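Long-range contacts in Lin1840 protein (Listeria innocua serovar 6a, PDB 4ZOC), which probably cleaves terminal non-reducing beta-D-glucosyl residues as a family 3 glycoside hydrolase and takes part in beta-1,2-glucan metabolism: residues Val117-Ser122 / Asp170-Asp175; Ser122-Thr127 / Thr355-Thr360; His132-Pro137 / Glu184-Cys189; Leu164-Val169 / Ile227-Lys232. The protein carries 2 engineered substitutions. All coordinates share one frame; numbering follows the deposited sequence.

How the contacts relate
All four contacts lie in and around one sector of the TIM barrel; the segments of contacts 1, 3 and 4 alternate along the chain. Contact 3 pairs parallel strands 133-134 and 187-193. Contact 1, its centre about 9 Å from that of contact 3, packs helix 112-128 against helix 158-173. Contact 4 joins helix 158-173 to the end of helix 221-228, its centre about 10 Å from those of contacts 1 and 3. Contact 2, centred about 12 Å from contact 1, shares S122 with it and closes a chain loop that encloses contacts 3 and 4. With Y172 bonded to S136 and Q173 to G230 and K232, strands, helices and the later loop are locked together.

Contact 1: Val117-Ser122 / Asp170-Asp175; sequences VMAEVS and DGYQGD
Y172 folds its ring back towards A119 because CG stands beside its own backbone N and anti to the carbonyl carbon (chi1 -67°), although its CB sets off away from the facing helix. The two helices, 112-128 and 158-173, are neighbours on the outside of the TIM barrel, flanking strand 133-134 in the chain. A119 points its methyl toward the partner helix and meets the ring from above: CB lies 3.6 Å from the centroid of the Y172 ring, only 14° off the ring normal, a CH-pi contact over one face. At the rim of the same ring, A119 O is 3.4 Å from Y172 CD1, and the CB of S122 comes to the edge in the ring plane. M118, its chain bent at both chi2 and chi3, brings its CE methyl to the phenol end.

The close approach of the backbones depends on G171, which has no side chain to hold them apart: the CA atoms of E120 and G171 are 4.4 Å apart, and E120 CA points a C-H at G171 O, 3.3 Å away. The carboxylate of E120 turns instead to R116 in a salt bridge. The polar end of Y172 is held by the hydroxyl of S136 and by a water link back to helix 112-128. There a water lies 2.9 Å from Y172 OH and donates to S122 OG at 2.8 Å. M118 O, which already accepts from S122 N, also receives S122 OG at 2.9 Å.

Contact 2: Ser122-Thr127 / Thr355-Thr360; sequences SALEAT and TKDILT
E125, D357 and L124 carry this contact, which fastens helix 112-128 of the TIM barrel to the loop joining helix 322-338 to helix 361-374. E125 reaches the loop with an almost straight chain (chi2 -171°) and uses its carboxylate to grip the backbone: L359 N donates to E125 OE2 at 2.9 Å with an angle of 157° at the hydrogen. The N-H arrives from above the carboxylate, 49° out of its plane. T98 OG1 also bonds to OE2, while K97 N donates to OE1, so the acid is held through both oxygens. This number of donors would be expected to stabilise the ionised form.

D357 sets its CB toward the helix, yet its contacts with L124 are plain packing. The two side chains meet at about a right angle: L124 CD1 lies 3.9 Å from D357 OD2, whereas its other methyl, CD2, is 3.7 Å from D357 O. The charge of D357 is met by R354 in a salt bridge, and R354 also bonds to T127 OG1, giving the loop a second anchor on the helix. I358 adds its CD1 methyl, 4.1 Å from E125 O. Beyond it, L359 adopts left-handed backbone angles, and T360 serves as N-cap of helix 361-374, its OG1 accepting from S363 N. One water knits the junction together, donating to both E125 OE2 and D357 O at 2.7 Å. The same water accepts from T360 N at 3.2 Å.

Contact 3: His132-Pro137 / Glu184-Cys189; sequences HVTFSP and EQMAAC
Two neighbouring parallel strands of the TIM barrel, 133-134 and 187-193, meet here, the pair being connected through helix 158-173 in a beta-alpha-beta unit. H132 O accepts from A187 N at 3.0 Å, in the carbonyl plane. The next bond runs back from T134 N to A187 O at 2.9 Å, nearly along the C=O axis and with 160° at the hydrogen. Past the strand the pattern becomes less regular. F135 is the centre of an inverse gamma turn and the peptide before P137 is cis; C189 N gives its main bond to S136 O at 3.1 Å and only a weak one to T134 O.

V133 and A187 share the face directed to the barrel interior, where V133 CG2 is 4.1 Å from A187 CB and V133 also packs on V87, M89 and L233. On the face of T134 and A188, towards helix 158-173, the side chains of T134 and M186 cross at about a right angle. M186 puts its CG between its backbone N and carbonyl carbon (chi1 70°), which directs the chain across T134, with SD 4.1 Å from T134 CB. The bend at chi3 then brings the M186 CE methyl to 3.5 Å from V133 C. T134 OG1 bonds to V92 O. At the far end C189 SG touches F135 CD1 at 4.0 Å, a sulfur-aromatic contact at the ring edge, 81° off the normal. The side chain of F135 is about 8 Å from a bound beta-D-glucopyranose, in keeping with a TIM barrel, whose active site sits at the C-terminal ends of its parallel strands.

Contact 4: Leu164-Val169 / Ile227-Lys232; sequences LGKAMV and IQAGAK
V169 faces the turn after helix 221-228 and lays its two methyls side by side along A231, CG1 next to the backbone and CG2 next to CB. With CG1 anti to the backbone N (chi1 170°), that branch reaches the backbone of the turn, 3.9 Å from A231 N and 4.0 Å from A231 CA. V169 CG2 lies 4.2 Å from A231 CB. One helical turn earlier, K166 lends only its aliphatic part: its CG lies 4.1 Å from A229 CB, which points towards helix 158-173. The ammonium end of K166 leaves this apolar contact to form a salt bridge with E163.

Between A229 and A231 the helix ends at G230 in a Schellman motif, the positive phi (106°) turning the chain toward the next strand. G230 N bonds back to I227 O at 2.9 Å. Q173, further along the facing helix, grips the same turn from its side-chain amide, NE2 to G230 O and OE1 to K232 N. V169 also packs on A226, while A231 packs on V190 of strand 187-193, placing the contact between the helical layer and the sheet. Capped helix, short turn and following strand 233-236 form the alpha-to-beta connection typical of a TIM barrel.

Contact 1: Val117-Ser122 / Asp170-Asp175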
# COMPACT_ATOMS: atom_id res chain seq x y z
N VAL A 117 -27.77 -16.00 13.12
CA VAL A 117 -27.92 -16.73 14.37
C VAL A 117 -26.89 -16.31 15.42
O VAL A 117 -27.21 -16.14 16.58
CB VAL A 117 -27.86 -18.26 14.14
CG1 VAL A 117 -27.71 -19.02 15.45
CG2 VAL A 117 -29.10 -18.71 13.37
N MET A 118 -25.64 -16.16 14.97
CA MET A 118 -24.62 -15.66 15.85
C MET A 118 -25.10 -14.35 16.49
O MET A 118 -25.03 -14.18 17.73
CB MET A 118 -23.29 -15.47 15.15
CG MET A 118 -22.16 -14.90 16.02
SD MET A 118 -22.15 -13.15 16.38
CE MET A 118 -21.90 -12.39 14.82
N ALA A 119 -25.53 -13.39 15.67
CA ALA A 119 -25.92 -12.10 16.23
C ALA A 119 -27.18 -12.19 17.11
O ALA A 119 -27.30 -11.51 18.14
CB ALA A 119 -26.12 -11.17 15.09
N GLU A 120 -28.15 -13.05 16.72
CA GLU A 120 -29.30 -13.30 17.61
C GLU A 120 -28.94 -13.84 19.01
O GLU A 120 -29.45 -13.32 20.02
CB GLU A 120 -30.32 -14.19 16.88
CG GLU A 120 -31.60 -14.41 17.70
CD GLU A 120 -32.58 -15.12 16.81
OE1 GLU A 120 -32.54 -16.33 16.84
OE2 GLU A 120 -33.30 -14.49 16.02
N VAL A 121 -28.06 -14.85 19.08
CA VAL A 121 -27.63 -15.37 20.35
C VAL A 121 -26.88 -14.30 21.17
O VAL A 121 -27.08 -14.15 22.37
CB VAL A 121 -26.81 -16.65 20.21
CG1 VAL A 121 -26.21 -17.07 21.52
CG2 VAL A 121 -27.63 -17.76 19.62
N SER A 122 -26.02 -13.56 20.51
CA SER A 122 -25.25 -12.51 21.12
C SER A 122 -26.21 -11.53 21.80
O SER A 122 -25.99 -11.15 22.94
CB SER A 122 -24.49 -11.78 20.05
OG SER A 122 -23.42 -12.61 19.51
N ASP A 170 -29.66 -7.76 11.14
CA ASP A 170 -30.94 -8.44 11.27
C ASP A 170 -30.94 -9.34 12.55
O ASP A 170 -31.88 -9.34 13.33
CB ASP A 170 -31.17 -9.27 10.03
CG ASP A 170 -32.53 -9.93 10.02
OD1 ASP A 170 -33.52 -9.39 10.59
OD2 ASP A 170 -32.62 -11.03 9.41
N GLY A 171 -29.86 -10.08 12.76
CA GLY A 171 -29.72 -10.92 13.95
C GLY A 171 -29.77 -10.15 15.25
O GLY A 171 -30.46 -10.54 16.25
N TYR A 172 -29.06 -9.03 15.30
CA TYR A 172 -29.02 -8.22 16.57
C TYR A 172 -30.35 -7.54 16.82
O TYR A 172 -30.85 -7.58 17.92
CB TYR A 172 -27.93 -7.14 16.53
CG TYR A 172 -26.48 -7.62 16.51
CD1 TYR A 172 -26.00 -8.49 17.47
CD2 TYR A 172 -25.54 -7.08 15.62
CE1 TYR A 172 -24.68 -8.86 17.50
CE2 TYR A 172 -24.21 -7.52 15.64
CZ TYR A 172 -23.79 -8.39 16.59
OH TYR A 172 -22.46 -8.80 16.62
N GLN A 173 -30.89 -6.89 15.78
CA GLN A 173 -31.97 -5.96 15.96
C GLN A 173 -33.35 -6.56 15.74
O GLN A 173 -34.36 -6.05 16.23
CB GLN A 173 -31.80 -4.75 15.00
CG GLN A 173 -30.50 -4.00 15.14
CD GLN A 173 -30.46 -2.67 14.47
OE1 GLN A 173 -29.70 -1.78 14.91
NE2 GLN A 173 -31.22 -2.49 13.41
N GLY A 174 -33.43 -7.60 14.95
CA GLY A 174 -34.72 -7.96 14.33
C GLY A 174 -35.39 -6.81 13.61
O GLY A 174 -34.74 -6.10 12.85
N ASP A 175 -36.70 -6.62 13.86
CA ASP A 175 -37.41 -5.53 13.26
C ASP A 175 -37.07 -4.28 14.06
O ASP A 175 -37.48 -4.12 15.23
CB ASP A 175 -38.93 -5.85 13.17
CG ASP A 175 -39.75 -4.66 12.75
OD1 ASP A 175 -39.26 -3.51 12.60
OD2 ASP A 175 -40.92 -4.85 12.60
O HOH W 1 -21.61 -10.57 18.71

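Contact 2: Ser122-Thr127 / Thr355-Thr360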
# COMPACT_ATOMS: atom_id res chain seq x y z
N SER A 122 -26.02 -13.56 20.51
CA SER A 122 -25.25 -12.51 21.12
C SER A 122 -26.21 -11.53 21.80
O SER A 122 -25.99 -11.15 22.94
CB SER A 122 -24.49 -11.78 20.05
OG SER A 122 -23.42 -12.61 19.51
N ALA A 123 -27.23 -11.11 21.05
CA ALA A 123 -28.22 -10.15 21.59
C ALA A 123 -29.06 -10.75 22.71
O ALA A 123 -29.33 -10.06 23.67
CB ALA A 123 -29.12 -9.61 20.50
N LEU A 124 -29.43 -12.02 22.59
CA LEU A 124 -30.18 -12.69 23.67
C LEU A 124 -29.40 -12.59 24.98
O LEU A 124 -29.93 -12.25 26.04
CB LEU A 124 -30.38 -14.19 23.23
CG LEU A 124 -30.90 -15.10 24.36
CD1 LEU A 124 -32.38 -14.85 24.58
CD2 LEU A 124 -30.59 -16.53 24.05
N GLU A 125 -28.11 -12.90 24.90
CA GLU A 125 -27.24 -12.87 26.06
C GLU A 125 -26.86 -11.48 26.57
O GLU A 125 -26.91 -11.23 27.77
CB GLU A 125 -25.96 -13.69 25.76
CG GLU A 125 -26.25 -15.19 25.55
CD GLU A 125 -25.01 -16.01 25.47
OE1 GLU A 125 -23.92 -15.43 25.20
OE2 GLU A 125 -25.10 -17.26 25.68
N ALA A 126 -26.55 -10.58 25.62
CA ALA A 126 -26.09 -9.26 25.94
C ALA A 126 -27.25 -8.49 26.58
O ALA A 126 -27.03 -7.79 27.58
CB ALA A 126 -25.61 -8.52 24.70
N THR A 127 -28.46 -8.66 26.05
CA THR A 127 -29.63 -7.99 26.70
C THR A 127 -29.89 -8.54 28.06
O THR A 127 -30.35 -7.81 28.93
CB THR A 127 -30.87 -8.04 25.79
OG1 THR A 127 -31.24 -9.41 25.49
CG2 THR A 127 -30.63 -7.26 24.49
N THR A 355 -30.53 -14.63 33.82
CA THR A 355 -29.36 -15.53 33.89
C THR A 355 -29.63 -16.84 33.12
O THR A 355 -28.68 -17.43 32.53
CB THR A 355 -28.95 -15.88 35.39
OG1 THR A 355 -28.71 -14.69 36.15
CG2 THR A 355 -27.67 -16.76 35.50
N LYS A 356 -30.89 -17.32 33.14
CA LYS A 356 -31.23 -18.63 32.51
C LYS A 356 -30.97 -18.57 30.99
O LYS A 356 -30.84 -19.60 30.37
CB LYS A 356 -32.65 -19.03 32.85
CG LYS A 356 -33.71 -18.19 32.16
CD LYS A 356 -35.10 -18.58 32.65
CE LYS A 356 -35.45 -17.99 34.03
NZ LYS A 356 -36.58 -18.77 34.60
N ASP A 357 -30.90 -17.36 30.42
CA ASP A 357 -30.70 -17.17 29.00
C ASP A 357 -29.19 -17.16 28.54
O ASP A 357 -28.92 -17.03 27.36
CB ASP A 357 -31.36 -15.87 28.51
CG ASP A 357 -32.92 -15.90 28.50
OD1 ASP A 357 -33.50 -16.99 28.63
OD2 ASP A 357 -33.55 -14.81 28.34
N ILE A 358 -28.26 -17.27 29.47
CA ILE A 358 -26.82 -17.10 29.26
C ILE A 358 -26.15 -18.45 29.26
O ILE A 358 -26.32 -19.29 30.20
CB ILE A 358 -26.22 -16.14 30.27
CG1 ILE A 358 -26.86 -14.75 30.03
CG2 ILE A 358 -24.71 -15.99 30.08
CD1 ILE A 358 -26.58 -13.70 31.07
N LEU A 359 -25.42 -18.67 28.20
CA LEU A 359 -24.58 -19.85 28.02
C LEU A 359 -25.46 -21.12 28.10
O LEU A 359 -25.13 -22.03 28.80
CB LEU A 359 -23.39 -19.82 29.01
CG LEU A 359 -22.24 -20.80 28.81
CD1 LEU A 359 -21.54 -20.50 27.50
CD2 LEU A 359 -21.24 -20.72 29.95
N THR A 360 -26.59 -21.17 27.37
CA THR A 360 -27.43 -22.36 27.34
C THR A 360 -26.77 -23.43 26.46
O THR A 360 -26.00 -23.08 25.54
CB THR A 360 -28.87 -22.14 26.75
OG1 THR A 360 -28.82 -21.72 25.36
CG2 THR A 360 -29.63 -21.14 27.59
O HOH W 2 -27.46 -18.59 25.70

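Contact 3: His132-Pro137 / Glu184-Cys189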
# COMPACT_ATOMS: atom_id res chain seq x y z
N HIS A 132 -27.79 -2.43 25.78
CA HIS A 132 -28.78 -1.93 24.82
C HIS A 132 -28.25 -1.87 23.40
O HIS A 132 -29.04 -1.96 22.47
CB HIS A 132 -29.22 -0.53 25.12
CG HIS A 132 -29.70 -0.37 26.54
ND1 HIS A 132 -29.61 0.81 27.23
CD2 HIS A 132 -30.28 -1.26 27.38
CE1 HIS A 132 -30.07 0.64 28.46
NE2 HIS A 132 -30.52 -0.60 28.57
N VAL A 133 -26.96 -1.61 23.24
CA VAL A 133 -26.30 -1.46 21.94
C VAL A 133 -25.03 -2.27 21.87
O VAL A 133 -24.28 -2.32 22.84
CB VAL A 133 -25.81 0.05 21.75
CG1 VAL A 133 -25.15 0.34 20.42
CG2 VAL A 133 -26.94 1.02 21.93
N THR A 134 -24.76 -2.87 20.71
CA THR A 134 -23.44 -3.41 20.48
C THR A 134 -22.70 -2.69 19.38
O THR A 134 -23.30 -2.34 18.35
CB THR A 134 -23.49 -4.92 20.14
OG1 THR A 134 -22.15 -5.38 19.92
CG2 THR A 134 -24.33 -5.26 18.84
N PHE A 135 -21.38 -2.61 19.56
CA PHE A 135 -20.48 -2.00 18.59
C PHE A 135 -20.08 -3.03 17.51
O PHE A 135 -18.90 -3.47 17.43
CB PHE A 135 -19.30 -1.45 19.28
CG PHE A 135 -19.61 -0.35 20.34
CD1 PHE A 135 -20.50 0.77 20.01
CD2 PHE A 135 -19.02 -0.40 21.62
CE1 PHE A 135 -20.74 1.72 20.93
CE2 PHE A 135 -19.21 0.64 22.51
CZ PHE A 135 -20.07 1.69 22.14
N SER A 136 -21.08 -3.46 16.77
CA SER A 136 -20.97 -4.46 15.73
C SER A 136 -22.16 -4.28 14.79
O SER A 136 -23.22 -3.81 15.21
CB SER A 136 -20.97 -5.88 16.35
OG SER A 136 -21.08 -6.92 15.40
N PRO A 137 -22.01 -4.58 13.50
CA PRO A 137 -20.90 -5.21 12.76
C PRO A 137 -19.72 -4.27 12.43
O PRO A 137 -19.87 -3.06 12.22
CB PRO A 137 -21.57 -5.68 11.50
CG PRO A 137 -22.62 -4.65 11.25
CD PRO A 137 -23.16 -4.34 12.62
N GLU A 184 -35.15 -8.78 23.78
CA GLU A 184 -34.02 -9.74 23.60
C GLU A 184 -33.17 -9.44 22.35
O GLU A 184 -32.13 -10.06 22.14
CB GLU A 184 -34.52 -11.18 23.44
CG GLU A 184 -35.16 -11.73 24.72
CD GLU A 184 -35.77 -13.12 24.54
OE1 GLU A 184 -35.58 -13.75 23.44
OE2 GLU A 184 -36.43 -13.59 25.50
N GLN A 185 -33.65 -8.50 21.55
CA GLN A 185 -32.87 -7.85 20.47
C GLN A 185 -32.28 -6.55 20.98
O GLN A 185 -32.72 -5.99 22.00
CB GLN A 185 -33.80 -7.48 19.33
CG GLN A 185 -34.71 -8.54 18.82
CD GLN A 185 -34.05 -9.71 18.25
OE1 GLN A 185 -34.66 -10.75 18.19
NE2 GLN A 185 -32.78 -9.59 17.84
N MET A 186 -31.27 -6.04 20.27
CA MET A 186 -30.57 -4.84 20.71
C MET A 186 -30.19 -4.00 19.48
O MET A 186 -30.24 -4.48 18.35
CB MET A 186 -29.31 -5.23 21.48
CG MET A 186 -28.18 -5.84 20.66
SD MET A 186 -26.90 -6.61 21.67
CE MET A 186 -26.46 -5.32 22.79
N ALA A 187 -29.82 -2.75 19.71
CA ALA A 187 -29.34 -1.89 18.63
C ALA A 187 -27.93 -2.30 18.20
O ALA A 187 -27.05 -2.59 19.02
CB ALA A 187 -29.37 -0.46 19.02
N ALA A 188 -27.73 -2.24 16.88
CA ALA A 188 -26.43 -2.43 16.27
C ALA A 188 -25.80 -1.09 15.95
O ALA A 188 -26.50 -0.14 15.70
CB ALA A 188 -26.58 -3.30 15.02
N CYS A 189 -24.47 -1.03 15.95
CA CYS A 189 -23.70 0.11 15.60
C CYS A 189 -22.64 -0.33 14.57
O CYS A 189 -21.70 -1.04 14.88
CB CYS A 189 -22.96 0.66 16.81
SG CYS A 189 -21.95 2.09 16.52

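Contact 4: Leu164-Val169 / Ile227-Lys232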
# COMPACT_ATOMS: atom_id res chain seq x y z
N LEU A 164 -23.15 -10.27 4.68
CA LEU A 164 -23.01 -10.71 6.08
C LEU A 164 -23.25 -9.60 7.13
O LEU A 164 -23.79 -9.86 8.25
CB LEU A 164 -21.68 -11.40 6.27
CG LEU A 164 -21.46 -12.60 5.32
CD1 LEU A 164 -20.14 -13.24 5.76
CD2 LEU A 164 -22.53 -13.67 5.35
N GLY A 165 -22.92 -8.37 6.79
CA GLY A 165 -23.25 -7.26 7.65
C GLY A 165 -24.75 -7.12 7.82
O GLY A 165 -25.22 -6.90 8.93
N LYS A 166 -25.48 -7.20 6.72
CA LYS A 166 -26.91 -7.16 6.79
C LYS A 166 -27.47 -8.31 7.65
O LYS A 166 -28.36 -8.09 8.49
CB LYS A 166 -27.59 -7.20 5.43
CG LYS A 166 -27.36 -5.96 4.66
CD LYS A 166 -28.14 -5.95 3.36
CE LYS A 166 -27.53 -6.87 2.40
NZ LYS A 166 -28.40 -6.92 1.18
N ALA A 167 -26.92 -9.52 7.47
CA ALA A 167 -27.32 -10.61 8.34
C ALA A 167 -27.06 -10.35 9.82
O ALA A 167 -27.93 -10.69 10.64
CB ALA A 167 -26.69 -11.90 7.86
N MET A 168 -25.92 -9.71 10.16
CA MET A 168 -25.63 -9.41 11.58
C MET A 168 -26.60 -8.39 12.14
O MET A 168 -27.17 -8.58 13.25
CB MET A 168 -24.24 -8.88 11.75
CG MET A 168 -23.13 -9.86 11.76
SD MET A 168 -21.63 -9.24 12.66
CE MET A 168 -20.56 -10.36 11.77
N VAL A 169 -26.86 -7.34 11.36
CA VAL A 169 -27.81 -6.29 11.80
C VAL A 169 -29.19 -6.92 12.07
O VAL A 169 -29.82 -6.66 13.09
CB VAL A 169 -27.89 -5.17 10.76
CG1 VAL A 169 -29.06 -4.21 11.10
CG2 VAL A 169 -26.59 -4.40 10.70
N ILE A 227 -26.58 0.20 6.96
CA ILE A 227 -27.33 1.40 7.27
C ILE A 227 -28.71 1.29 6.63
O ILE A 227 -29.76 1.51 7.30
CB ILE A 227 -26.55 2.63 6.82
CG1 ILE A 227 -25.34 2.89 7.73
CG2 ILE A 227 -27.44 3.90 6.77
CD1 ILE A 227 -24.35 3.81 7.04
N GLN A 228 -28.75 0.90 5.36
CA GLN A 228 -30.06 0.76 4.67
C GLN A 228 -30.92 -0.36 5.25
O GLN A 228 -32.17 -0.30 5.25
CB GLN A 228 -29.90 0.61 3.14
CG GLN A 228 -29.20 1.75 2.43
CD GLN A 228 -29.47 3.15 3.03
OE1 GLN A 228 -30.62 3.47 3.41
NE2 GLN A 228 -28.43 3.93 3.20
N ALA A 229 -30.29 -1.35 5.83
CA ALA A 229 -30.99 -2.42 6.49
C ALA A 229 -31.48 -2.02 7.89
O ALA A 229 -32.10 -2.83 8.54
CB ALA A 229 -30.08 -3.63 6.61
N GLY A 230 -31.15 -0.80 8.34
CA GLY A 230 -31.70 -0.26 9.58
C GLY A 230 -30.80 -0.19 10.76
O GLY A 230 -31.29 -0.01 11.89
N ALA A 231 -29.47 -0.37 10.56
CA ALA A 231 -28.55 -0.25 11.73
C ALA A 231 -28.80 1.04 12.48
O ALA A 231 -28.84 2.14 11.88
CB ALA A 231 -27.09 -0.31 11.30
N LYS A 232 -28.96 0.96 13.80
CA LYS A 232 -29.30 2.17 14.55
C LYS A 232 -28.25 3.20 14.72
O LYS A 232 -28.58 4.39 14.74
CB LYS A 232 -29.95 1.81 15.87
CG LYS A 232 -31.37 1.22 15.68
CD LYS A 232 -32.34 2.36 15.52
CE LYS A 232 -33.77 1.99 15.26
NZ LYS A 232 -34.47 3.30 14.97